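Local structure of pyruvate kinase (Pseudomonas aeruginosa, 6QXL) at residues 12-23 against 48-59; 359-370 against 468-476. The protein probably catalyses the last step of glycolysis, interconverting phosphoenolpyruvate and ADP with pyruvate and ATP, and binds glucose 6-phosphate in its homotetramer. One frame throughout, in Å; residues are numbered along the deposited sequence.

Interaction 1: residues 12-23 against 48-59; sequences LGPASNSPEVLE and RARLVRELAAKH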
loop_
_atom_site.group_PDB
_atom_site.type_symbol
_atom_site.label_atom_id
_atom_site.label_comp_id
_atom_site.label_asym_id
_atom_site.label_seq_id
_atom_site.Cartn_x
_atom_site.Cartn_y
_atom_site.Cartn_z
ATOM N N LEU A 12 23.300 -18.318 33.143
ATOM C CA LEU A 12 23.879 -19.392 33.954
ATOM C C LEU A 12 23.739 -19.111 35.438
ATOM O O LEU A 12 23.648 -17.958 35.876
ATOM C CB LEU A 12 25.346 -19.602 33.618
ATOM C CG LEU A 12 25.603 -19.850 32.130
ATOM C CD1 LEU A 12 27.096 -20.065 31.927
ATOM C CD2 LEU A 12 24.760 -21.009 31.586
ATOM N N GLY A 13 23.724 -20.191 36.205
ATOM C CA GLY A 13 23.608 -20.110 37.657
ATOM C C GLY A 13 23.730 -21.475 38.310
ATOM O O GLY A 13 24.144 -22.445 37.673
ATOM N N PRO A 14 23.340 -21.582 39.587
ATOM C CA PRO A 14 23.433 -22.852 40.330
ATOM C C PRO A 14 22.902 -24.076 39.591
ATOM O O PRO A 14 23.512 -25.129 39.654
ATOM C CB PRO A 14 22.593 -22.589 41.564
ATOM C CG PRO A 14 22.673 -21.112 41.765
ATOM C CD PRO A 14 22.886 -20.466 40.437
ATOM N N ALA A 15 21.803 -23.935 38.866
ATOM C CA ALA A 15 21.217 -25.066 38.144
ATOM C C ALA A 15 21.969 -25.417 36.860
ATOM O O ALA A 15 21.705 -26.461 36.272
ATOM C CB ALA A 15 19.764 -24.776 37.811
ATOM N N SER A 16 22.875 -24.543 36.427
ATOM C CA SER A 16 23.579 -24.722 35.162
ATOM C C SER A 16 25.063 -24.416 35.353
ATOM O O SER A 16 25.674 -23.640 34.605
ATOM C CB SER A 16 22.950 -23.804 34.096
ATOM O OG SER A 16 22.865 -22.469 34.583
ATOM N N ASN A 17 25.629 -25.011 36.392
ATOM C CA ASN A 17 27.012 -24.730 36.780
ATOM C C ASN A 17 27.925 -25.925 36.516
ATOM O O ASN A 17 29.120 -25.742 36.347
ATOM C CB ASN A 17 27.033 -24.357 38.261
ATOM C CG ASN A 17 28.414 -24.076 38.795
ATOM O OD1 ASN A 17 29.088 -23.133 38.335
ATOM N ND2 ASN A 17 28.878 -25.005 39.673
ATOM N N SER A 18 27.376 -27.142 36.486
ATOM C CA SER A 18 28.161 -28.320 36.269
ATOM C C SER A 18 28.488 -28.531 34.777
ATOM O O SER A 18 27.754 -28.075 33.897
ATOM C CB SER A 18 27.413 -29.540 36.779
ATOM O OG SER A 18 26.371 -29.947 35.891
ATOM N N PRO A 19 29.583 -29.253 34.496
ATOM C CA PRO A 19 29.874 -29.600 33.115
ATOM C C PRO A 19 28.806 -30.443 32.434
ATOM O O PRO A 19 28.602 -30.291 31.232
ATOM C CB PRO A 19 31.187 -30.369 33.207
ATOM C CG PRO A 19 31.803 -29.962 34.501
ATOM C CD PRO A 19 30.675 -29.634 35.408
ATOM N N GLU A 20 28.110 -31.296 33.180
ATOM C CA GLU A 20 27.100 -32.141 32.554
ATOM C C GLU A 20 25.925 -31.315 32.021
ATOM O O GLU A 20 25.421 -31.593 30.924
ATOM C CB GLU A 20 26.580 -33.239 33.497
ATOM C CG GLU A 20 25.541 -34.176 32.841
ATOM C CD GLU A 20 24.562 -34.880 33.774
ATOM O OE1 GLU A 20 24.443 -34.592 34.992
ATOM O OE2 GLU A 20 23.864 -35.722 33.209
ATOM N N VAL A 21 25.502 -30.307 32.781
ATOM C CA VAL A 21 24.351 -29.521 32.380
ATOM C C VAL A 21 24.743 -28.542 31.276
ATOM O O VAL A 21 24.008 -28.389 30.293
ATOM C CB VAL A 21 23.722 -28.796 33.576
ATOM C CG1 VAL A 21 22.597 -27.860 33.135
ATOM C CG2 VAL A 21 23.186 -29.821 34.572
ATOM N N LEU A 22 25.895 -27.892 31.426
ATOM C CA LEU A 22 26.376 -27.000 30.382
ATOM C C LEU A 22 26.523 -27.722 29.051
ATOM O O LEU A 22 26.086 -27.222 28.018
ATOM C CB LEU A 22 27.691 -26.352 30.779
ATOM C CG LEU A 22 27.544 -25.309 31.885
ATOM C CD1 LEU A 22 28.902 -24.838 32.361
ATOM C CD2 LEU A 22 26.722 -24.115 31.433
ATOM N N GLU A 23 27.086 -28.926 29.072
ATOM C CA GLU A 23 27.157 -29.684 27.834
ATOM C C GLU A 23 25.759 -29.886 27.228
ATOM O O GLU A 23 25.568 -29.710 26.028
ATOM C CB GLU A 23 27.870 -31.018 28.047
ATOM C CG GLU A 23 28.128 -31.792 26.738
ATOM C CD GLU A 23 29.184 -32.854 26.850
ATOM O OE1 GLU A 23 29.324 -33.512 27.887
ATOM O OE2 GLU A 23 29.923 -33.034 25.862
ATOM N N ARG A 48 32.815 -20.990 34.677
ATOM C CA ARG A 48 31.725 -21.177 33.727
ATOM C C ARG A 48 32.116 -20.700 32.314
ATOM O O ARG A 48 31.886 -21.402 31.329
ATOM C CB ARG A 48 30.464 -20.452 34.201
ATOM C CG ARG A 48 29.794 -21.099 35.393
ATOM C CD ARG A 48 28.790 -20.154 36.003
ATOM N NE ARG A 48 28.216 -20.684 37.248
ATOM C CZ ARG A 48 27.572 -19.932 38.148
ATOM N NH1 ARG A 48 27.393 -18.617 37.945
ATOM N NH2 ARG A 48 27.088 -20.478 39.245
ATOM N N ALA A 49 32.747 -19.531 32.238
ATOM C CA ALA A 49 33.172 -18.982 30.942
ATOM C C ALA A 49 34.084 -19.945 30.196
ATOM O O ALA A 49 33.871 -20.209 28.997
ATOM C CB ALA A 49 33.853 -17.636 31.118
ATOM N N ARG A 50 35.066 -20.497 30.918
ATOM C CA ARG A 50 36.009 -21.438 30.325
ATOM C C ARG A 50 35.285 -22.699 29.867
ATOM O O ARG A 50 35.568 -23.232 28.791
ATOM C CB ARG A 50 37.113 -21.761 31.327
ATOM C CG ARG A 50 38.240 -22.675 30.906
ATOM C CD ARG A 50 39.414 -22.737 31.880
ATOM N NE ARG A 50 39.855 -21.522 32.627
ATOM C CZ ARG A 50 40.399 -20.427 32.078
ATOM N NH1 ARG A 50 40.732 -19.396 32.845
ATOM N NH2 ARG A 50 40.597 -20.357 30.764
ATOM N N LEU A 51 34.331 -23.149 30.665
ATOM C CA LEU A 51 33.653 -24.408 30.408
ATOM C C LEU A 51 32.730 -24.308 29.192
ATOM O O LEU A 51 32.645 -25.250 28.401
ATOM C CB LEU A 51 32.859 -24.805 31.660
ATOM C CG LEU A 51 32.694 -26.259 32.087
ATOM C CD1 LEU A 51 33.971 -27.054 31.952
ATOM C CD2 LEU A 51 32.214 -26.309 33.533
ATOM N N VAL A 52 32.046 -23.180 29.038
ATOM C CA VAL A 52 31.130 -23.019 27.916
ATOM C C VAL A 52 31.935 -22.954 26.631
ATOM O O VAL A 52 31.586 -23.606 25.649
ATOM C CB VAL A 52 30.218 -21.781 28.070
ATOM C CG1 VAL A 52 29.362 -21.572 26.828
ATOM C CG2 VAL A 52 29.401 -21.784 29.284
ATOM N N ARG A 53 33.030 -22.208 26.639
ATOM C CA ARG A 53 33.863 -22.108 25.435
ATOM C C ARG A 53 34.480 -23.438 25.044
ATOM O O ARG A 53 34.549 -23.757 23.869
ATOM C CB ARG A 53 34.931 -21.024 25.598
ATOM C CG ARG A 53 34.333 -19.641 25.450
ATOM C CD ARG A 53 35.301 -18.535 25.771
ATOM N NE ARG A 53 34.758 -17.253 25.289
ATOM C CZ ARG A 53 35.136 -16.040 25.714
ATOM N NH1 ARG A 53 36.101 -15.903 26.615
ATOM N NH2 ARG A 53 34.552 -14.956 25.222
ATOM N N GLU A 54 34.897 -24.218 26.034
ATOM C CA GLU A 54 35.454 -25.550 25.793
ATOM C C GLU A 54 34.408 -26.473 25.203
ATOM O O GLU A 54 34.630 -27.113 24.183
ATOM C CB GLU A 54 36.020 -26.110 27.102
ATOM C CG GLU A 54 37.417 -25.563 27.406
ATOM C CD GLU A 54 37.923 -25.866 28.816
ATOM O OE1 GLU A 54 38.928 -25.245 29.232
ATOM O OE2 GLU A 54 37.320 -26.724 29.492
ATOM N N LEU A 55 33.253 -26.514 25.830
ATOM C CA LEU A 55 32.181 -27.404 25.410
ATOM C C LEU A 55 31.570 -26.989 24.066
ATOM O O LEU A 55 31.182 -27.849 23.266
ATOM C CB LEU A 55 31.132 -27.473 26.501
ATOM C CG LEU A 55 31.593 -28.238 27.733
ATOM C CD1 LEU A 55 30.743 -27.899 28.953
ATOM C CD2 LEU A 55 31.556 -29.742 27.481
ATOM N N ALA A 56 31.493 -25.691 23.812
ATOM C CA ALA A 56 31.058 -25.223 22.493
ATOM C C ALA A 56 32.010 -25.729 21.405
ATOM O O ALA A 56 31.572 -26.389 20.447
ATOM C CB ALA A 56 30.959 -23.694 22.449
ATOM N N ALA A 57 33.304 -25.468 21.588
ATOM C CA ALA A 57 34.329 -25.960 20.646
ATOM C C ALA A 57 34.253 -27.480 20.472
ATOM O O ALA A 57 34.330 -27.986 19.357
ATOM C CB ALA A 57 35.710 -25.545 21.093
ATOM N N LYS A 58 34.051 -28.201 21.566
ATOM C CA LYS A 58 33.915 -29.650 21.498
ATOM C C LYS A 58 32.827 -30.087 20.521
ATOM O O LYS A 58 32.953 -31.121 19.894
ATOM C CB LYS A 58 33.661 -30.234 22.886
ATOM C CG LYS A 58 33.305 -31.720 22.903
ATOM C CD LYS A 58 33.276 -32.302 24.302
ATOM C CE LYS A 58 32.773 -33.744 24.289
ATOM N NZ LYS A 58 32.522 -34.262 25.663
ATOM N N HIS A 59 31.754 -29.309 20.407
ATOM C CA HIS A 59 30.635 -29.662 19.530
ATOM C C HIS A 59 30.481 -28.760 18.319
ATOM O O HIS A 59 29.429 -28.747 17.696
ATOM C CB HIS A 59 29.357 -29.698 20.343
ATOM C CG HIS A 59 29.366 -30.749 21.406
ATOM N ND1 HIS A 59 29.077 -32.072 21.143
ATOM C CD2 HIS A 59 29.680 -30.681 22.721
ATOM C CE1 HIS A 59 29.206 -32.767 22.256
ATOM N NE2 HIS A 59 29.530 -31.940 23.234
#
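Glu23 meets the end of helix 42-58 through a single oxygen, OE2, which serves two donors by its two different lone pairs. Lys58 NZ forms a salt bridge on the syn side, 2.9 Å from Glu23 OE2, while His59 NE2 donates to the anti side of the same oxygen along a nearly straight line (168°), with the acceptor lying in the plane of the imidazole. At the other end of the contact Arg48 stretches out fully from CG to NE and crosses Asn17 at about a right angle. Its NE donates to Asn17 OD1 at 2.8 Å; the amide and guanidinium planes stand 82° apart, and Gly13 CA lies over one guanidinium face, 3.7 Å above it and offset toward the rim.

Between these polar ends the packing is aliphatic. Leu51 CD2 fits against both Pro19 CG and Leu22 CD1, each 3.8 Å away. On the inner side Val52 CG2 touches Leu12 CD1 at 3.9 Å, and Leu55 spreads its two methyls over the backbone N and the CB of Glu23.

A second shell surrounds these groups. Ser18 caps helix 19-28, its OG accepting from Val21 N, and Ser16 OG accepts from Gly13 N within the turn that precedes Asn17 and is also bonded to Ser319 O. Leu12 also packs on Ala33 and Leu35 of strand 32-36, and Val52 on Leu65 of strand 64-68. Two successive outer helices, their short segments crossing at -50° with axes 10.0 Å apart, thus pack side by side around the parallel strands, as in a TIM barrel.

Interaction 2: residues 359-370 against 468-476; sequences CDESIALASMYT and GGTNTMKVL. With G6P (6-O-phosphono-alpha-D-glucopyranose), chain M.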
loop_
_atom_site.group_PDB
_atom_site.type_symbol
_atom_site.label_atom_id
_atom_site.label_comp_id
_atom_site.label_asym_id
_atom_site.label_seq_id
_atom_site.Cartn_x
_atom_site.Cartn_y
_atom_site.Cartn_z
ATOM N N CYS A 359 28.485 2.404 1.530
ATOM C CA CYS A 359 28.635 1.467 0.453
ATOM C C CYS A 359 28.445 0.020 0.915
ATOM O O CYS A 359 27.802 -0.783 0.223
ATOM C CB CYS A 359 30.019 1.641 -0.195
ATOM S SG CYS A 359 30.552 0.314 -1.317
ATOM N N ASP A 360 29.033 -0.328 2.061
ATOM C CA ASP A 360 28.918 -1.720 2.541
ATOM C C ASP A 360 27.494 -2.013 2.989
ATOM O O ASP A 360 26.990 -3.122 2.729
ATOM C CB ASP A 360 29.957 -2.063 3.627
ATOM C CG ASP A 360 30.045 -1.023 4.746
ATOM O OD1 ASP A 360 29.281 -0.000 4.723
ATOM O OD2 ASP A 360 30.892 -1.273 5.632
ATOM N N GLU A 361 26.847 -1.004 3.601
ATOM C CA GLU A 361 25.405 -1.068 3.858
ATOM C C GLU A 361 24.656 -1.432 2.566
ATOM O O GLU A 361 23.818 -2.332 2.569
ATOM C CB GLU A 361 24.894 0.260 4.429
ATOM C CG GLU A 361 23.551 0.196 5.170
ATOM C CD GLU A 361 23.039 1.508 5.666
ATOM O OE1 GLU A 361 23.877 2.401 5.946
ATOM O OE2 GLU A 361 21.790 1.609 5.835
ATOM N N SER A 362 25.002 -0.763 1.469
ATOM C CA SER A 362 24.317 -0.982 0.193
ATOM C C SER A 362 24.440 -2.390 -0.355
ATOM O O SER A 362 23.461 -2.931 -0.876
ATOM C CB SER A 362 24.790 0.014 -0.862
ATOM O OG SER A 362 24.244 1.289 -0.572
ATOM N N ILE A 363 25.616 -2.980 -0.228
ATOM C CA ILE A 363 25.813 -4.336 -0.711
ATOM C C ILE A 363 25.036 -5.321 0.146
ATOM O O ILE A 363 24.473 -6.296 -0.372
ATOM C CB ILE A 363 27.313 -4.736 -0.716
ATOM C CG1 ILE A 363 28.127 -3.831 -1.649
ATOM C CG2 ILE A 363 27.486 -6.189 -1.140
ATOM C CD1 ILE A 363 27.903 -4.125 -3.124
ATOM N N ALA A 364 25.008 -5.086 1.452
ATOM C CA ALA A 364 24.217 -5.949 2.331
ATOM C C ALA A 364 22.743 -5.903 1.933
ATOM O O ALA A 364 22.125 -6.948 1.676
ATOM C CB ALA A 364 24.380 -5.545 3.779
ATOM N N LEU A 365 22.205 -4.691 1.816
ATOM C CA LEU A 365 20.797 -4.547 1.454
ATOM C C LEU A 365 20.508 -5.131 0.084
ATOM O O LEU A 365 19.496 -5.810 -0.102
ATOM C CB LEU A 365 20.364 -3.100 1.534
ATOM C CG LEU A 365 20.457 -2.578 2.975
ATOM C CD1 LEU A 365 20.144 -1.117 3.098
ATOM C CD2 LEU A 365 19.554 -3.385 3.920
ATOM N N ALA A 366 21.426 -4.913 -0.861
ATOM C CA ALA A 366 21.234 -5.417 -2.208
ATOM C C ALA A 366 21.214 -6.936 -2.251
ATOM O O ALA A 366 20.508 -7.529 -3.070
ATOM C CB ALA A 366 22.314 -4.873 -3.122
ATOM N N SER A 367 21.976 -7.568 -1.362
ATOM C CA SER A 367 22.012 -9.023 -1.293
ATOM C C SER A 367 20.723 -9.578 -0.731
ATOM O O SER A 367 20.205 -10.584 -1.231
ATOM C CB SER A 367 23.187 -9.498 -0.436
ATOM O OG SER A 367 24.408 -8.963 -0.891
ATOM N N MET A 368 20.200 -8.941 0.316
ATOM C CA MET A 368 18.921 -9.407 0.872
ATOM C C MET A 368 17.795 -9.249 -0.136
ATOM O O MET A 368 16.989 -10.173 -0.313
ATOM C CB MET A 368 18.599 -8.699 2.168
ATOM C CG MET A 368 19.625 -8.972 3.259
ATOM S SD MET A 368 20.046 -10.713 3.468
ATOM C CE MET A 368 18.553 -11.352 4.208
ATOM N N TYR A 369 17.774 -8.111 -0.842
ATOM C CA TYR A 369 16.844 -7.940 -1.956
ATOM C C TYR A 369 16.988 -9.056 -2.980
ATOM O O TYR A 369 16.008 -9.685 -3.365
ATOM C CB TYR A 369 17.059 -6.600 -2.622
ATOM C CG TYR A 369 16.304 -6.394 -3.911
ATOM C CD1 TYR A 369 14.964 -5.999 -3.898
ATOM C CD2 TYR A 369 16.936 -6.561 -5.142
ATOM C CE1 TYR A 369 14.287 -5.778 -5.081
ATOM C CE2 TYR A 369 16.257 -6.300 -6.324
ATOM C CZ TYR A 369 14.943 -5.904 -6.287
ATOM O OH TYR A 369 14.286 -5.654 -7.463
ATOM N N THR A 370 18.210 -9.321 -3.408
ATOM C CA THR A 370 18.417 -10.333 -4.427
ATOM C C THR A 370 17.980 -11.711 -3.942
ATOM O O THR A 370 17.275 -12.432 -4.648
ATOM C CB THR A 370 19.884 -10.360 -4.867
ATOM O OG1 THR A 370 20.234 -9.070 -5.358
ATOM C CG2 THR A 370 20.101 -11.377 -5.950
ATOM N N GLY A 468 35.548 -2.900 6.871
ATOM C CA GLY A 468 34.687 -1.823 6.394
ATOM C C GLY A 468 34.698 -1.527 4.899
ATOM O O GLY A 468 34.182 -0.510 4.481
ATOM N N GLY A 469 35.250 -2.429 4.085
ATOM C CA GLY A 469 35.322 -2.242 2.646
ATOM C C GLY A 469 34.541 -3.275 1.847
ATOM O O GLY A 469 34.944 -3.527 0.717
ATOM N N THR A 470 33.444 -3.866 2.364
ATOM C CA THR A 470 32.619 -4.713 1.511
ATOM C C THR A 470 32.069 -3.864 0.368
ATOM O O THR A 470 31.490 -2.804 0.621
ATOM C CB THR A 470 31.441 -5.374 2.255
ATOM O OG1 THR A 470 31.923 -6.288 3.225
ATOM C CG2 THR A 470 30.561 -6.170 1.312
ATOM N N ASN A 471 32.293 -4.306 -0.868
ATOM C CA ASN A 471 31.831 -3.554 -2.026
ATOM C C ASN A 471 31.439 -4.402 -3.230
ATOM O O ASN A 471 31.285 -3.864 -4.311
ATOM C CB ASN A 471 32.898 -2.542 -2.422
ATOM C CG ASN A 471 34.140 -3.194 -3.037
ATOM O OD1 ASN A 471 34.254 -4.436 -3.169
ATOM N ND2 ASN A 471 35.059 -2.341 -3.467
ATOM N N THR A 472 31.265 -5.710 -3.068
ATOM C CA THR A 472 31.059 -6.574 -4.209
ATOM C C THR A 472 30.011 -7.615 -3.875
ATOM O O THR A 472 29.992 -8.139 -2.769
ATOM C CB THR A 472 32.387 -7.291 -4.588
ATOM O OG1 THR A 472 33.418 -6.313 -4.812
ATOM C CG2 THR A 472 32.234 -8.203 -5.825
ATOM N N MET A 473 29.173 -7.954 -4.841
ATOM C CA MET A 473 28.173 -8.987 -4.676
ATOM C C MET A 473 28.247 -9.852 -5.896
ATOM O O MET A 473 28.163 -9.338 -7.000
ATOM C CB MET A 473 26.765 -8.365 -4.578
ATOM C CG MET A 473 25.639 -9.372 -4.349
ATOM S SD MET A 473 23.981 -8.675 -4.458
ATOM C CE MET A 473 23.631 -9.030 -6.180
ATOM N N LYS A 474 28.397 -11.158 -5.708
ATOM C CA LYS A 474 28.452 -12.105 -6.820
ATOM C C LYS A 474 27.372 -13.125 -6.626
ATOM O O LYS A 474 27.068 -13.510 -5.509
ATOM C CB LYS A 474 29.803 -12.844 -6.876
ATOM C CG LYS A 474 30.997 -12.023 -7.363
ATOM C CD LYS A 474 32.325 -12.751 -7.187
ATOM C CE LYS A 474 33.373 -12.473 -8.294
ATOM N NZ LYS A 474 33.276 -13.542 -9.332
ATOM N N VAL A 475 26.809 -13.599 -7.716
ATOM C CA VAL A 475 25.819 -14.663 -7.687
ATOM C C VAL A 475 26.431 -15.852 -8.437
ATOM O O VAL A 475 26.702 -15.764 -9.630
ATOM C CB VAL A 475 24.500 -14.191 -8.337
ATOM C CG1 VAL A 475 23.479 -15.316 -8.435
ATOM C CG2 VAL A 475 23.930 -13.032 -7.555
ATOM N N LEU A 476 26.644 -16.948 -7.720
ATOM C CA LEU A 476 27.424 -18.079 -8.206
ATOM C C LEU A 476 26.590 -19.336 -8.250
ATOM O O LEU A 476 25.749 -19.553 -7.397
ATOM C CB LEU A 476 28.639 -18.304 -7.320
ATOM C CG LEU A 476 29.479 -17.058 -7.034
ATOM C CD1 LEU A 476 30.580 -17.383 -6.006
ATOM C CD2 LEU A 476 30.057 -16.480 -8.306
HETATM C C1 G6P M . 35.729 -8.907 3.530
HETATM C C2 G6P M . 37.231 -8.730 3.441
HETATM C C3 G6P M . 37.390 -7.241 3.159
HETATM C C4 G6P M . 36.327 -6.354 3.781
HETATM C C5 G6P M . 35.911 -7.079 5.050
HETATM C C6 G6P M . 35.029 -6.185 5.902
HETATM O O1 G6P M . 35.570 -10.311 3.390
HETATM O O2 G6P M . 37.936 -9.208 4.616
HETATM O O3 G6P M . 37.180 -7.211 1.771
HETATM O O4 G6P M . 36.801 -4.993 3.956
HETATM O O5 G6P M . 35.256 -8.306 4.739
HETATM O O6 G6P M . 34.079 -6.873 6.696
HETATM P P G6P M . 33.164 -6.049 7.789
HETATM O O1P G6P M . 33.900 -6.092 9.106
HETATM O O2P G6P M . 32.061 -7.055 7.551
HETATM O O3P G6P M . 32.990 -4.535 7.510
HETATM O O HOH W 1 32.105 -3.801 5.003
#
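Met473 points from strand 470-477 toward helix 359-373 and runs along the face of the helix turned to the strand. Its CB lies 4.1 Å from Ile363 CG2. CG continues anti to the backbone N (chi1 -178°) and passes Ser367 OG, which also lies 3.6 Å from SD. The bend at chi3, 94°, then turns the methyl toward Thr370, where CE meets OG1 tip to tip at 3.5 Å. Both hydroxyls that flank the thioether are already engaged within the helix: Ser367 OG donates to Ile363 O and Thr370 OG1 to Ala366 O. Each of these carbonyls also accepts the backbone N of the same residue, from the opposite face of its plane.

Nearer the start of the helix, Ile363 lays CD1 against the Asn471 backbone and CG2 against Thr470 CG2, while Thr470 O receives a CA-H...O contact from Asp360. No direct hydrogen bond joins the two segments; a water does so instead. It donates to Asp360 OD2 and to O3P of glucose 6-phosphate, and accepts from Thr470 N at 3.0 Å. Asp360 OD2 is also salt-bridged to Arg358, and Thr470 OG1 is bonded to Thr389. Gly469 N donates to O4 of the sugar at 3.0 Å, and the poorly ordered Gly468 donates through its N to O3P.

Asn471 and Thr472 form a classic beta bulge opposite Lys460. The helix, at 29° to the strand segment, lies over one face of the sheet; Ile363 and Ser367 also touch Thr459 of strand 455-461, and Ala364 packs on helix 388-394; residues 472-474 pair antiparallel with a strand of the second subunit.

The two interactions come one after the other along the chain and share no helix, strand or sheet. Interaction 1 belongs to the TIM-barrel domain, where helices 19-28 and 42-58 lie outside the closed parallel barrel; interaction 2 belongs to the alpha/beta domain, with its five-stranded mixed sheet. Their centres are 37 Å apart and their nearest atoms about 22 Å. The two differ in their surroundings: residues 12-23 and 48-59 touch no other subunit, whereas residues 359-370 and 468-476 join the sugar-phosphate pocket to a subunit interface. That placement is consistent with a regulatory ligand acting through the assembly, at a distance from the magnesium site.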